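DUF3013 family protein (Enterococcus faecalis, PDB 3NAT) is of unknown function, a conserved member of the DUF3013 family that folds as an alpha-beta half sandwich. Local coordinates at residues Y24-D29 / I37-R42; L43-N48 / S120-F125; D70-Y75 / Y87-P92. All blocks are in the same frame, centred on the assembly; numbering follows the deposited sequence.

Contact 1: Y24-D29 / I37-R42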
# COMPACT_ATOMS: atom_id res chain seq x y z
N TYR A 24 16.46 -8.90 -20.19
CA TYR A 24 15.01 -8.73 -20.10
C TYR A 24 14.58 -7.31 -20.43
O TYR A 24 15.37 -6.37 -20.34
CB TYR A 24 14.49 -9.14 -18.73
CG TYR A 24 14.52 -10.64 -18.46
CD1 TYR A 24 13.54 -11.48 -18.99
CD2 TYR A 24 15.53 -11.21 -17.69
CE1 TYR A 24 13.55 -12.84 -18.75
CE2 TYR A 24 15.56 -12.58 -17.44
CZ TYR A 24 14.56 -13.39 -17.98
OH TYR A 24 14.58 -14.74 -17.75
N GLU A 25 13.32 -7.17 -20.82
CA GLU A 25 12.75 -5.89 -21.19
C GLU A 25 12.22 -5.21 -19.93
O GLU A 25 11.08 -5.45 -19.51
CB GLU A 25 11.62 -6.10 -22.21
CG GLU A 25 10.88 -4.83 -22.62
CD GLU A 25 11.60 -4.03 -23.68
OE1 GLU A 25 11.10 -4.00 -24.83
OE2 GLU A 25 12.66 -3.44 -23.37
N VAL A 26 13.04 -4.37 -19.32
CA VAL A 26 12.65 -3.76 -18.06
C VAL A 26 12.76 -2.26 -18.08
O VAL A 26 13.78 -1.70 -18.47
CB VAL A 26 13.49 -4.25 -16.88
CG1 VAL A 26 13.24 -3.38 -15.68
CG2 VAL A 26 13.15 -5.68 -16.56
N GLY A 27 11.69 -1.61 -17.64
CA GLY A 27 11.62 -0.16 -17.60
C GLY A 27 11.27 0.37 -16.23
O GLY A 27 10.80 -0.36 -15.37
N LEU A 28 11.52 1.66 -16.02
CA LEU A 28 11.20 2.34 -14.78
C LEU A 28 10.33 3.56 -15.03
O LEU A 28 10.56 4.32 -15.97
CB LEU A 28 12.47 2.81 -14.09
CG LEU A 28 13.39 1.83 -13.39
CD1 LEU A 28 14.61 2.58 -12.87
CD2 LEU A 28 12.67 1.17 -12.24
N ASP A 29 9.32 3.75 -14.19
CA ASP A 29 8.56 4.98 -14.23
C ASP A 29 8.58 5.62 -12.85
O ASP A 29 8.10 5.03 -11.88
CB ASP A 29 7.12 4.73 -14.68
CG ASP A 29 6.34 6.02 -14.87
OD1 ASP A 29 6.93 7.11 -14.71
OD2 ASP A 29 5.14 5.94 -15.20
N ILE A 37 7.54 4.60 -7.56
CA ILE A 37 8.49 4.15 -8.57
C ILE A 37 8.06 2.80 -9.07
O ILE A 37 7.99 1.84 -8.30
CB ILE A 37 9.90 4.01 -7.99
CG1 ILE A 37 10.51 5.38 -7.68
CG2 ILE A 37 10.78 3.24 -8.95
CD1 ILE A 37 11.89 5.30 -7.03
N GLU A 38 7.78 2.70 -10.37
CA GLU A 38 7.24 1.46 -10.92
C GLU A 38 8.23 0.81 -11.86
O GLU A 38 8.82 1.46 -12.71
CB GLU A 38 5.94 1.73 -11.66
CG GLU A 38 5.33 0.52 -12.33
CD GLU A 38 4.05 0.86 -13.10
OE1 GLU A 38 3.79 2.06 -13.34
OE2 GLU A 38 3.30 -0.08 -13.47
N VAL A 39 8.42 -0.49 -11.68
CA VAL A 39 9.26 -1.27 -12.57
C VAL A 39 8.39 -1.99 -13.58
O VAL A 39 7.64 -2.89 -13.21
CB VAL A 39 10.06 -2.32 -11.80
CG1 VAL A 39 10.88 -3.17 -12.76
CG2 VAL A 39 10.94 -1.65 -10.77
N ILE A 40 8.49 -1.60 -14.84
CA ILE A 40 7.72 -2.25 -15.89
C ILE A 40 8.49 -3.39 -16.50
O ILE A 40 9.71 -3.36 -16.60
CB ILE A 40 7.36 -1.30 -17.03
CG1 ILE A 40 7.24 0.14 -16.53
CG2 ILE A 40 6.11 -1.80 -17.75
CD1 ILE A 40 6.21 0.35 -15.49
N VAL A 41 7.75 -4.38 -16.97
CA VAL A 41 8.33 -5.65 -17.32
C VAL A 41 7.54 -6.24 -18.49
O VAL A 41 6.31 -6.26 -18.47
CB VAL A 41 8.27 -6.57 -16.09
CG1 VAL A 41 7.81 -7.95 -16.45
CG2 VAL A 41 9.61 -6.59 -15.38
N ARG A 42 8.25 -6.69 -19.53
CA ARG A 42 7.58 -7.28 -20.69
C ARG A 42 8.21 -8.58 -21.12
O ARG A 42 9.41 -8.64 -21.38
CB ARG A 42 7.59 -6.32 -21.88
CG ARG A 42 6.69 -5.12 -21.73
CD ARG A 42 7.49 -3.85 -21.94
NE ARG A 42 6.73 -2.86 -22.69
CZ ARG A 42 7.29 -1.86 -23.36
NH1 ARG A 42 6.54 -0.99 -24.02
NH2 ARG A 42 8.61 -1.73 -23.37
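Val26 pushes its forked side chain into the shallow notch between Val39 and Val41, across the antiparallel hairpin of strands 25-31 and 36-46 at one margin of the mixed sheet. With CG1 anti to the backbone N (chi1 168°), the two methyls part company: CG1 meets Val39 CG1 at 3.8 Å, and CG2 lies alongside Val41 CG2 at the same 3.8 Å. Two residues on, Leu28 supplies the next bump. Its CD2 rests against Val39 CG2 at 3.6 Å and reaches less closely toward Ile37 CG2, 4.3 Å away, filling the dip between these two side chains. Helix 9-20 covers Val26 and Leu28, while helix 101-125 covers Val39 and Val41, making this the inner face of the hairpin.

The other face is more polar. Gly27 presents bare backbone there, and Ile40 leans over it, its CG1 3.8 Å from Gly27 O. Gly27 and Ile40 exchange N-H and C=O in both directions, though Ile40 N comes in above the carbonyl plane of Gly27; Asp29 and Glu38 do the same, with Asp29 N to Glu38 O at 2.8 Å. The carboxylates of Asp29 and Glu38 stand near each other on this face, two like charges that may repel mildly. Arg42 has its main partner elsewhere, a salt bridge from NE to Glu69. Toward Glu25 it offers chiefly its aliphatic stem, Arg42 CD against Glu25 CG at 3.6 Å; the ion pair beyond is long, Glu25 OE1 lying 3.7 Å from Arg42 NH2 and well out of the guanidinium plane.

Contact 2: L43-N48 / S120-F125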
# COMPACT_ATOMS: atom_id res chain seq x y z
N LEU A 43 7.40 -9.63 -21.22
CA LEU A 43 7.83 -10.87 -21.86
C LEU A 43 7.23 -11.00 -23.26
O LEU A 43 6.10 -10.59 -23.50
CB LEU A 43 7.43 -12.08 -21.01
CG LEU A 43 8.01 -12.13 -19.59
CD1 LEU A 43 7.64 -13.42 -18.88
CD2 LEU A 43 9.52 -11.96 -19.64
N TYR A 44 8.00 -11.56 -24.18
CA TYR A 44 7.50 -11.85 -25.51
C TYR A 44 7.61 -13.34 -25.81
O TYR A 44 8.43 -14.04 -25.24
CB TYR A 44 8.27 -11.05 -26.56
CG TYR A 44 8.20 -9.55 -26.35
CD1 TYR A 44 7.09 -8.82 -26.75
CD2 TYR A 44 9.25 -8.87 -25.76
CE1 TYR A 44 7.03 -7.44 -26.56
CE2 TYR A 44 9.21 -7.50 -25.57
CZ TYR A 44 8.09 -6.79 -25.97
OH TYR A 44 8.05 -5.43 -25.77
N ALA A 45 6.75 -13.82 -26.70
CA ALA A 45 6.78 -15.21 -27.13
C ALA A 45 6.09 -15.35 -28.48
O ALA A 45 5.18 -14.58 -28.81
CB ALA A 45 6.12 -16.11 -26.10
N GLU A 46 6.54 -16.32 -29.27
CA GLU A 46 6.02 -16.51 -30.61
C GLU A 46 4.78 -17.40 -30.59
O GLU A 46 4.81 -18.51 -30.05
CB GLU A 46 7.10 -17.12 -31.50
CG GLU A 46 6.75 -17.17 -32.97
CD GLU A 46 7.80 -17.89 -33.79
OE1 GLU A 46 7.46 -18.38 -34.90
OE2 GLU A 46 8.95 -17.97 -33.32
N ASN A 47 3.69 -16.91 -31.17
CA ASN A 47 2.43 -17.65 -31.21
C ASN A 47 2.33 -18.54 -32.45
O ASN A 47 2.21 -18.04 -33.57
CB ASN A 47 1.25 -16.68 -31.17
CG ASN A 47 -0.06 -17.37 -30.86
OD1 ASN A 47 -0.07 -18.53 -30.46
ND2 ASN A 47 -1.16 -16.64 -31.02
N ASN A 48 2.36 -19.85 -32.25
CA ASN A 48 2.40 -20.79 -33.36
C ASN A 48 1.06 -21.42 -33.71
O ASN A 48 0.51 -21.17 -34.78
CB ASN A 48 3.45 -21.87 -33.12
CG ASN A 48 4.86 -21.35 -33.23
OD1 ASN A 48 5.11 -20.34 -33.90
ND2 ASN A 48 5.80 -22.03 -32.58
N SER A 120 9.46 -19.38 -18.83
CA SER A 120 9.22 -20.81 -18.92
C SER A 120 7.71 -21.05 -19.04
O SER A 120 7.24 -21.53 -20.06
CB SER A 120 9.79 -21.53 -17.70
OG SER A 120 9.69 -22.93 -17.81
N ASP A 121 6.98 -20.69 -17.99
CA ASP A 121 5.53 -20.81 -17.95
C ASP A 121 4.82 -20.28 -19.20
O ASP A 121 3.79 -20.83 -19.62
CB ASP A 121 4.98 -20.13 -16.69
CG ASP A 121 5.38 -20.85 -15.41
OD1 ASP A 121 5.97 -21.94 -15.51
OD2 ASP A 121 5.09 -20.33 -14.31
N LEU A 122 5.36 -19.21 -19.79
CA LEU A 122 4.75 -18.63 -20.99
C LEU A 122 4.85 -19.58 -22.17
O LEU A 122 3.84 -19.89 -22.81
CB LEU A 122 5.40 -17.30 -21.36
CG LEU A 122 4.67 -16.59 -22.51
CD1 LEU A 122 3.20 -16.46 -22.17
CD2 LEU A 122 5.25 -15.23 -22.80
N LEU A 123 6.05 -20.04 -22.48
CA LEU A 123 6.23 -21.03 -23.53
C LEU A 123 5.37 -22.28 -23.29
O LEU A 123 4.83 -22.85 -24.24
CB LEU A 123 7.71 -21.41 -23.67
CG LEU A 123 8.57 -20.43 -24.47
CD1 LEU A 123 7.76 -19.85 -25.62
CD2 LEU A 123 9.10 -19.32 -23.61
N ASP A 124 5.24 -22.69 -22.03
CA ASP A 124 4.41 -23.83 -21.67
C ASP A 124 2.95 -23.51 -21.91
O ASP A 124 2.16 -24.38 -22.26
CB ASP A 124 4.61 -24.21 -20.20
CG ASP A 124 5.93 -24.92 -19.94
OD1 ASP A 124 6.88 -24.75 -20.74
OD2 ASP A 124 6.02 -25.63 -18.92
N PHE A 125 2.59 -22.25 -21.70
CA PHE A 125 1.23 -21.80 -21.91
C PHE A 125 0.76 -22.08 -23.33
O PHE A 125 -0.29 -22.67 -23.55
CB PHE A 125 1.12 -20.31 -21.59
CG PHE A 125 -0.26 -19.76 -21.67
CD1 PHE A 125 -1.25 -20.20 -20.81
CD2 PHE A 125 -0.58 -18.79 -22.60
CE1 PHE A 125 -2.53 -19.69 -20.89
CE2 PHE A 125 -1.85 -18.27 -22.68
CZ PHE A 125 -2.83 -18.72 -21.82
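Leu122 reaches from the end of helix 101-125 toward Ala45 and Leu43, two alternate residues of strand 36-46 whose side chains both start out toward the helix. Its CB leaves the helix on the strand side but is still 4.9 Å from Ala45 CB, too far for close packing. The first torsion sets the direction: CG lies anti to the backbone N (chi1 -173°), which carries the chain outward from the helix, and CG is already 3.9 Å from Ala45 CB. At CG the side chain forks, and the branches fare differently. CD2 makes the closest approach, 3.5 Å from Ala45 CB. The same methyl is 4.2 Å from Leu43 CB and equally far from Tyr44 O, placing it over the backbone between the two inward-facing residues. Leu122 CD1 swings off, 4.9 Å from Ala45 CB, and takes little part in the contact.

This is helix-on-sheet packing of an alpha-beta half sandwich, in which the last turns of helix 101-125 lie against one face of the sheet. The axes of the short segments 43-46 and 120-125 approach to 9.0 Å with their N-to-C directions 30° apart. At that separation small Ala45 can be reached by a leucine methyl without the backbones coming close. Tyr44, the residue between, points its side chain away from the helix, where it packs on Phe65 and Glu67 of the adjoining strand.

Leu123 adds a second, looser touch. Its CB starts off to one side, but the side chain turns back far enough for Leu123 CD1 to lie 4.1 Å from Ala45 CB. Ala45 also packs on Ile66 and Leu126, and Phe134 covers Leu122 from a neighbouring loop.

Contact 3: D70-Y75 / Y87-P92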
# COMPACT_ATOMS: atom_id res chain seq x y z
N ASP A 70 3.72 -6.33 -17.25
CA ASP A 70 3.31 -6.19 -15.86
C ASP A 70 4.15 -5.12 -15.17
O ASP A 70 5.07 -4.57 -15.76
CB ASP A 70 3.40 -7.53 -15.12
CG ASP A 70 2.35 -7.67 -14.04
OD1 ASP A 70 1.90 -6.64 -13.50
OD2 ASP A 70 1.97 -8.82 -13.73
N GLY A 71 3.81 -4.83 -13.92
CA GLY A 71 4.50 -3.81 -13.16
C GLY A 71 4.60 -4.09 -11.67
O GLY A 71 3.68 -4.68 -11.07
N LEU A 72 5.71 -3.65 -11.09
CA LEU A 72 5.99 -3.79 -9.67
C LEU A 72 6.20 -2.41 -9.06
O LEU A 72 7.02 -1.64 -9.55
CB LEU A 72 7.22 -4.66 -9.46
CG LEU A 72 7.16 -6.08 -10.03
CD1 LEU A 72 7.44 -6.08 -11.52
CD2 LEU A 72 8.13 -6.99 -9.32
N LEU A 73 5.47 -2.08 -8.00
CA LEU A 73 5.43 -0.70 -7.52
C LEU A 73 6.08 -0.44 -6.16
O LEU A 73 5.89 -1.18 -5.21
CB LEU A 73 4.00 -0.20 -7.48
CG LEU A 73 3.82 1.30 -7.29
CD1 LEU A 73 4.21 2.04 -8.56
CD2 LEU A 73 2.38 1.60 -6.93
N PHE A 74 6.83 0.65 -6.08
CA PHE A 74 7.37 1.12 -4.81
C PHE A 74 6.61 2.37 -4.41
O PHE A 74 6.47 3.30 -5.21
CB PHE A 74 8.83 1.47 -4.97
CG PHE A 74 9.72 0.29 -5.16
CD1 PHE A 74 10.19 -0.41 -4.07
CD2 PHE A 74 10.09 -0.12 -6.42
CE1 PHE A 74 11.02 -1.51 -4.23
CE2 PHE A 74 10.92 -1.21 -6.59
CZ PHE A 74 11.39 -1.91 -5.49
N TYR A 75 6.11 2.40 -3.18
CA TYR A 75 5.26 3.51 -2.77
C TYR A 75 5.49 3.94 -1.35
O TYR A 75 5.91 3.15 -0.50
CB TYR A 75 3.79 3.13 -2.93
CG TYR A 75 3.33 2.10 -1.93
CD1 TYR A 75 2.50 2.45 -0.86
CD2 TYR A 75 3.73 0.78 -2.03
CE1 TYR A 75 2.08 1.50 0.06
CE2 TYR A 75 3.32 -0.17 -1.11
CZ TYR A 75 2.48 0.19 -0.08
OH TYR A 75 2.08 -0.77 0.83
N TYR A 87 -0.97 -4.12 -9.78
CA TYR A 87 0.41 -4.53 -9.92
C TYR A 87 0.66 -5.93 -9.41
O TYR A 87 -0.19 -6.53 -8.76
CB TYR A 87 1.31 -3.56 -9.17
CG TYR A 87 0.97 -2.11 -9.40
CD1 TYR A 87 1.65 -1.37 -10.37
CD2 TYR A 87 -0.01 -1.48 -8.65
CE1 TYR A 87 1.35 -0.04 -10.58
CE2 TYR A 87 -0.31 -0.15 -8.86
CZ TYR A 87 0.37 0.57 -9.82
OH TYR A 87 0.07 1.90 -10.03
N LEU A 88 1.85 -6.43 -9.71
CA LEU A 88 2.26 -7.77 -9.32
C LEU A 88 2.53 -7.78 -7.82
O LEU A 88 2.05 -8.65 -7.10
CB LEU A 88 3.51 -8.15 -10.10
CG LEU A 88 3.81 -9.61 -10.44
CD1 LEU A 88 5.28 -9.90 -10.23
CD2 LEU A 88 2.96 -10.54 -9.64
N VAL A 89 3.31 -6.79 -7.37
CA VAL A 89 3.64 -6.57 -5.96
C VAL A 89 3.58 -5.09 -5.73
O VAL A 89 3.74 -4.29 -6.65
CB VAL A 89 5.09 -6.95 -5.62
CG1 VAL A 89 5.15 -7.77 -4.35
CG2 VAL A 89 5.76 -7.66 -6.77
N THR A 90 3.41 -4.71 -4.47
CA THR A 90 3.33 -3.32 -4.10
C THR A 90 4.20 -3.14 -2.88
O THR A 90 3.80 -3.45 -1.77
CB THR A 90 1.88 -2.92 -3.81
OG1 THR A 90 1.21 -2.64 -5.04
CG2 THR A 90 1.82 -1.69 -2.98
N ILE A 91 5.41 -2.65 -3.09
CA ILE A 91 6.42 -2.59 -2.04
C ILE A 91 6.54 -1.22 -1.42
O ILE A 91 6.89 -0.25 -2.09
CB ILE A 91 7.79 -2.99 -2.58
CG1 ILE A 91 7.71 -4.35 -3.27
CG2 ILE A 91 8.81 -3.00 -1.45
CD1 ILE A 91 9.00 -4.81 -3.84
N PRO A 92 6.26 -1.14 -0.11
CA PRO A 92 6.30 0.13 0.61
C PRO A 92 7.73 0.48 0.99
O PRO A 92 8.52 -0.41 1.30
CB PRO A 92 5.49 -0.16 1.88
CG PRO A 92 5.68 -1.64 2.11
CD PRO A 92 5.85 -2.27 0.75
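The parallel edge of the mixed sheet, where short strand 90-92 runs beside strand 65-75, is joined here by Leu73, Phe74 and Tyr75 pairing with Thr90, Ile91 and Pro92. Four backbone bonds join the segments: Leu88 N donates to Gly71 O at 2.9 Å, almost straight (174°), and Leu73 N to Val89 O. Leu73 O then receives Ile91 N, and Tyr75 N closes on Ile91 O at 3.0 Å.

Toward the helices, Leu72 CD2 meets Val89 CG2 at 3.5 Å. Phe74 lies alongside Ile91, its CD1 3.8 Å from Ile91 CB, and Phe107 of helix 101-125 packs on Leu72, Phe74 and Ile91, meeting the Phe74 ring edge-to-face. On the other side, Tyr75 CZ lies 3.6 Å from Pro92 CB, the two side chains pointing the same way; Tyr75 packs on Pro77 and Pro92 on Gln78, both of the second subunit. The Tyr75 side chain lies about 4 Å from a bound zinc ion, and Thr90 O accepts a hydrogen bond from O7 of a citric acid molecule, probably from the crystallisation liquor.

Tyr87 folds back over Leu73 in a CH-pi contact. Leu73 CG stands anti to its backbone N (chi1 -168°), which puts Leu73 CD2 4.0 Å from the Tyr87 ring centroid, 24° off the normal, while Gly71 O sits at the edge of that ring, 3.2 Å from Tyr87 CB.

Overall arrangement
All three contacts draw on one mixed sheet. Contacts 1 and 2 share strand 36-46, and contact 3 begins on strand 65-75, bonded to it by backbone links such as Ile37 with Phe74. Contacts 1 and 3 lie about 7 Å from the chain centre and 11 Å from each other (centre to centre), each with one face against helices; their partly buried ladders differ in direction, antiparallel in 1 and parallel in 3. Contact 2, about 19 Å from the chain centre, is more buried locally yet small and purely apolar, without a bond across it. Charged side chains mark contact 1, whereas aromatic rings, the second subunit and a nearby zinc ion mark contact 3.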